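HPV18 E7 (Human papillomavirus type 18, PDB 6IWD) probably drives quiescent host cells into the cell cycle, promoting G1-to-S passage for viral genome replication; its C-terminal zinc-binding domain, described here, dimerises and meets partner proteins. Local coordinates at residues T10-C15 with E19-L24; R34-Q37 with T43-F46. All coordinates share one frame; numbering follows the deposited sequence.

Contact 1: T10-C15 with E19-L24. With ZN (zinc ion), chain F; PO4 (phosphate ion), chain E.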
# COMPACT_ATOMS: atom_id res chain seq x y z
N THR B 10 16.46 -2.88 -3.51
CA THR B 10 16.48 -2.17 -4.78
C THR B 10 15.29 -2.61 -5.62
O THR B 10 15.05 -3.81 -5.77
CB THR B 10 17.79 -2.40 -5.54
OG1 THR B 10 18.88 -1.95 -4.74
CG2 THR B 10 17.78 -1.60 -6.85
N MET B 11 14.56 -1.64 -6.16
CA MET B 11 13.44 -1.89 -7.06
C MET B 11 13.83 -1.44 -8.46
O MET B 11 14.10 -0.26 -8.68
CB MET B 11 12.19 -1.14 -6.60
CG MET B 11 11.64 -1.58 -5.26
SD MET B 11 10.67 -3.09 -5.38
CE MET B 11 9.48 -2.63 -6.63
N LEU B 12 13.84 -2.38 -9.40
CA LEU B 12 14.03 -2.07 -10.81
C LEU B 12 12.68 -1.96 -11.50
O LEU B 12 11.82 -2.84 -11.34
CB LEU B 12 14.88 -3.14 -11.51
CG LEU B 12 16.35 -3.13 -11.12
CD1 LEU B 12 16.94 -4.53 -11.25
CD2 LEU B 12 17.10 -2.14 -12.00
N CYS B 13 12.47 -0.88 -12.23
CA CYS B 13 11.23 -0.70 -12.97
C CYS B 13 11.55 0.06 -14.25
O CYS B 13 12.69 0.44 -14.49
CB CYS B 13 10.18 0.02 -12.11
SG CYS B 13 10.67 1.67 -11.45
N MET B 14 10.52 0.28 -15.06
CA MET B 14 10.64 0.97 -16.33
C MET B 14 9.91 2.31 -16.25
O MET B 14 8.82 2.40 -15.68
CB MET B 14 10.06 0.11 -17.46
CG MET B 14 10.35 0.62 -18.87
SD MET B 14 9.39 -0.23 -20.18
CE MET B 14 7.72 0.20 -19.68
N CYS B 15 10.52 3.35 -16.82
CA CYS B 15 9.81 4.62 -16.95
C CYS B 15 8.56 4.42 -17.79
O CYS B 15 8.58 3.75 -18.83
CB CYS B 15 10.71 5.68 -17.59
SG CYS B 15 9.83 7.22 -17.93
N GLU B 19 10.70 3.91 -21.64
CA GLU B 19 11.30 2.57 -21.64
C GLU B 19 12.65 2.51 -20.90
O GLU B 19 13.21 1.41 -20.77
CB GLU B 19 11.49 2.02 -23.06
CG GLU B 19 11.10 0.57 -23.29
CD GLU B 19 10.96 0.25 -24.77
OE1 GLU B 19 11.54 -0.75 -25.24
OE2 GLU B 19 10.27 1.01 -25.48
N ALA B 20 13.19 3.63 -20.43
CA ALA B 20 14.43 3.57 -19.67
C ALA B 20 14.21 2.87 -18.33
O ALA B 20 13.13 2.97 -17.74
CB ALA B 20 15.00 4.96 -19.44
N ARG B 21 15.23 2.16 -17.87
CA ARG B 21 15.17 1.47 -16.59
C ARG B 21 15.42 2.44 -15.44
O ARG B 21 16.30 3.31 -15.52
CB ARG B 21 16.18 0.33 -16.54
CG ARG B 21 15.92 -0.78 -17.54
CD ARG B 21 17.20 -1.52 -17.86
NE ARG B 21 17.72 -2.21 -16.68
CZ ARG B 21 17.63 -3.52 -16.49
NH1 ARG B 21 17.03 -4.28 -17.40
NH2 ARG B 21 18.13 -4.08 -15.39
N ILE B 22 14.65 2.29 -14.37
CA ILE B 22 14.77 3.12 -13.18
C ILE B 22 15.17 2.23 -12.02
O ILE B 22 14.56 1.18 -11.80
CB ILE B 22 13.45 3.86 -12.87
CG1 ILE B 22 13.08 4.79 -14.02
CG2 ILE B 22 13.55 4.60 -11.54
CD1 ILE B 22 11.70 5.41 -13.87
N GLU B 23 16.18 2.65 -11.28
CA GLU B 23 16.65 1.96 -10.09
C GLU B 23 16.24 2.78 -8.88
O GLU B 23 16.74 3.89 -8.68
CB GLU B 23 18.16 1.76 -10.15
CG GLU B 23 18.64 0.38 -9.75
CD GLU B 23 20.03 0.07 -10.30
OE1 GLU B 23 20.22 0.16 -11.54
OE2 GLU B 23 20.93 -0.24 -9.49
N LEU B 24 15.32 2.25 -8.07
CA LEU B 24 14.91 2.88 -6.82
C LEU B 24 15.49 2.10 -5.66
O LEU B 24 15.40 0.86 -5.63
CB LEU B 24 13.39 2.93 -6.69
CG LEU B 24 12.60 3.60 -7.81
CD1 LEU B 24 11.13 3.38 -7.58
CD2 LEU B 24 12.94 5.08 -7.86
ZN ZN F . 11.62 8.38 -19.31
P PO4 E . 16.48 -7.40 -17.57
O1 PO4 E . 16.33 -6.36 -18.66
O2 PO4 E . 17.22 -8.63 -18.07
O3 PO4 E . 17.27 -6.79 -16.44
O4 PO4 E . 15.11 -7.81 -17.08
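Cys13 and Ile22 face each other as a hydrogen-bonded pair of the antiparallel hairpin formed by strands 7-14 and 21-28, with SG of Cys13 lying 3.8 Å from CB of Ile22. CD1 of Ile22 lies 3.7 Å from CA of Cys15. Met11 pairs with Leu24 on this same face. Apolar residues suit it, since helix 30-41 touches Met11 and Cys13 and Phe46 packs on Ile22 and Leu24.

Leu12, Met14, Arg21 and Glu23 point to the other face, where hydrocarbon parts of the charged chains lie by apolar neighbours and their charged ends extend beyond. Leu12 and Glu23 run side by side, CD2 of Leu12 touching CG of Glu23 at 3.7 Å, and CG2 of Thr10 meets that same CG obliquely. Arg21 turns its guanidinium edge to a phosphate ion, probably from the crystallisation liquor and also hydrogen-bonded to another protein's chain: NH1 of Arg21 donates to phosphate O3 at 2.7 Å.

At the turn, SD of Met14 lies 3.6 Å from CG of Glu19, whose carboxylate is hydrogen-bonded to that other protein's backbone. Cys15 N bonds to Ala20 O at 2.8 Å, while Cys15 SG, extended anti to the backbone N (chi1 175°), binds zinc at 2.5 Å together with Cys18, Cys48 and Cys51. The chemistry thus gives the hairpin one apolar face packed on the helix and Phe46, another mixing apolar with charged chains, and a metal-bound end.

Contact 2: R34-Q37 with T43-F46; sequences RAFQ and TLSF
Phe36 reaches from helix 30-41 toward Leu44 and Phe46 with the edge of its ring. Its CE1 lies 3.9 Å from the CD2 methyl of Leu44, which sits near the ring plane, the two side chains crossing at about a right angle. The neighbouring atom CZ meets CZ of Phe46 at 3.9 Å; these two aromatic side chains come from opposite directions, and CZ of Phe46 lies in the plane of the Phe36 ring.

A long, flat group suits this place because CA of Phe36 and CA of Leu44, the nearest pair, are 9.1 Å apart; with CG anti to the backbone N (chi1 -174°), the ring spans that gap. Leu44, its CG likewise anti (chi1 180°), and Phe46 both meet the same ring edge. Around them, Phe40 makes an edge-to-face pair with Phe36, and Leu24 touches both phenylalanines. Phe46 also packs on Val26 of the second subunit, with whose strand Ser45 and Phe46 form an antiparallel ladder.

On the helix, NH1 of Arg34 donates to OE1 of Gln37 at 3.0 Å, and both side chains also bond to another protein's chain, Arg34 through a salt bridge. Across the segments the contact is wholly apolar, so dispersion and burial of hydrocarbon join helix, Leu44 and short strand in a core continuous with the dimer interface.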
# COMPACT_ATOMS: atom_id res chain seq x y z
N ARG B 34 6.56 -5.25 0.45
CA ARG B 34 5.53 -5.98 -0.30
C ARG B 34 4.43 -5.04 -0.76
O ARG B 34 3.96 -5.13 -1.91
CB ARG B 34 4.94 -7.10 0.56
CG ARG B 34 4.09 -8.09 -0.23
CD ARG B 34 4.99 -8.96 -1.07
NE ARG B 34 5.66 -9.94 -0.22
CZ ARG B 34 6.87 -10.46 -0.45
NH1 ARG B 34 7.59 -10.08 -1.50
NH2 ARG B 34 7.35 -11.34 0.40
N ALA B 35 4.00 -4.14 0.12
CA ALA B 35 2.95 -3.19 -0.24
C ALA B 35 3.38 -2.31 -1.41
O ALA B 35 2.57 -1.99 -2.29
CB ALA B 35 2.58 -2.33 0.98
N PHE B 36 4.65 -1.89 -1.41
CA PHE B 36 5.21 -1.08 -2.50
C PHE B 36 5.26 -1.87 -3.81
O PHE B 36 4.87 -1.37 -4.86
CB PHE B 36 6.60 -0.60 -2.08
CG PHE B 36 7.26 0.38 -3.03
CD1 PHE B 36 6.53 1.36 -3.67
CD2 PHE B 36 8.63 0.34 -3.21
CE1 PHE B 36 7.17 2.27 -4.53
CE2 PHE B 36 9.27 1.24 -4.06
CZ PHE B 36 8.54 2.21 -4.71
N GLN B 37 5.73 -3.13 -3.74
CA GLN B 37 5.69 -4.02 -4.91
C GLN B 37 4.27 -4.12 -5.47
O GLN B 37 4.05 -4.01 -6.68
CB GLN B 37 6.23 -5.40 -4.52
CG GLN B 37 7.73 -5.42 -4.23
CD GLN B 37 8.21 -6.73 -3.60
OE1 GLN B 37 7.44 -7.44 -2.94
NE2 GLN B 37 9.49 -7.05 -3.81
N THR B 43 -1.57 0.47 -10.38
CA THR B 43 -1.38 1.52 -11.37
C THR B 43 -0.13 2.36 -11.19
O THR B 43 0.13 3.22 -12.05
CB THR B 43 -2.60 2.47 -11.40
OG1 THR B 43 -2.59 3.30 -10.23
CG2 THR B 43 -3.91 1.69 -11.46
N LEU B 44 0.64 2.17 -10.13
CA LEU B 44 1.75 3.08 -9.83
C LEU B 44 2.90 2.85 -10.80
O LEU B 44 3.39 1.73 -10.95
CB LEU B 44 2.22 2.88 -8.39
CG LEU B 44 3.39 3.76 -7.91
CD1 LEU B 44 2.90 5.18 -7.74
CD2 LEU B 44 3.99 3.25 -6.58
N SER B 45 3.33 3.92 -11.47
CA SER B 45 4.45 3.93 -12.40
C SER B 45 5.33 5.13 -12.10
O SER B 45 4.85 6.17 -11.67
CB SER B 45 3.99 4.00 -13.87
OG SER B 45 3.25 2.86 -14.26
N PHE B 46 6.63 4.98 -12.34
CA PHE B 46 7.58 6.07 -12.15
C PHE B 46 7.99 6.68 -13.48
O PHE B 46 8.02 6.02 -14.52
CB PHE B 46 8.81 5.59 -11.39
CG PHE B 46 8.57 5.44 -9.93
CD1 PHE B 46 7.89 4.33 -9.44
CD2 PHE B 46 8.96 6.44 -9.04
CE1 PHE B 46 7.63 4.20 -8.08
CE2 PHE B 46 8.72 6.31 -7.69
CZ PHE B 46 8.06 5.20 -7.20

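How the contacts relate
From the N terminus, strand 7-14 runs to the turn holding Cys18 and returns as strand 21-28, so contact 1 closes the short hairpin loop first. The chain then enters helix 30-41, and contact 2 closes a second loop from the middle of that helix to strand 45-46. The loops follow in series, neither nested nor crossed, yet they meet in space: CD1 of Leu24 lies 3.6 Å from CZ of Phe46, and CG of Met11 lies 3.9 Å from CE2 of Phe36. Helix and short strand thus pack against one hairpin face. Beyond Phe46, Cys48 and Cys51 return to Cys15, tying the C-terminal end to the hairpin turn through zinc.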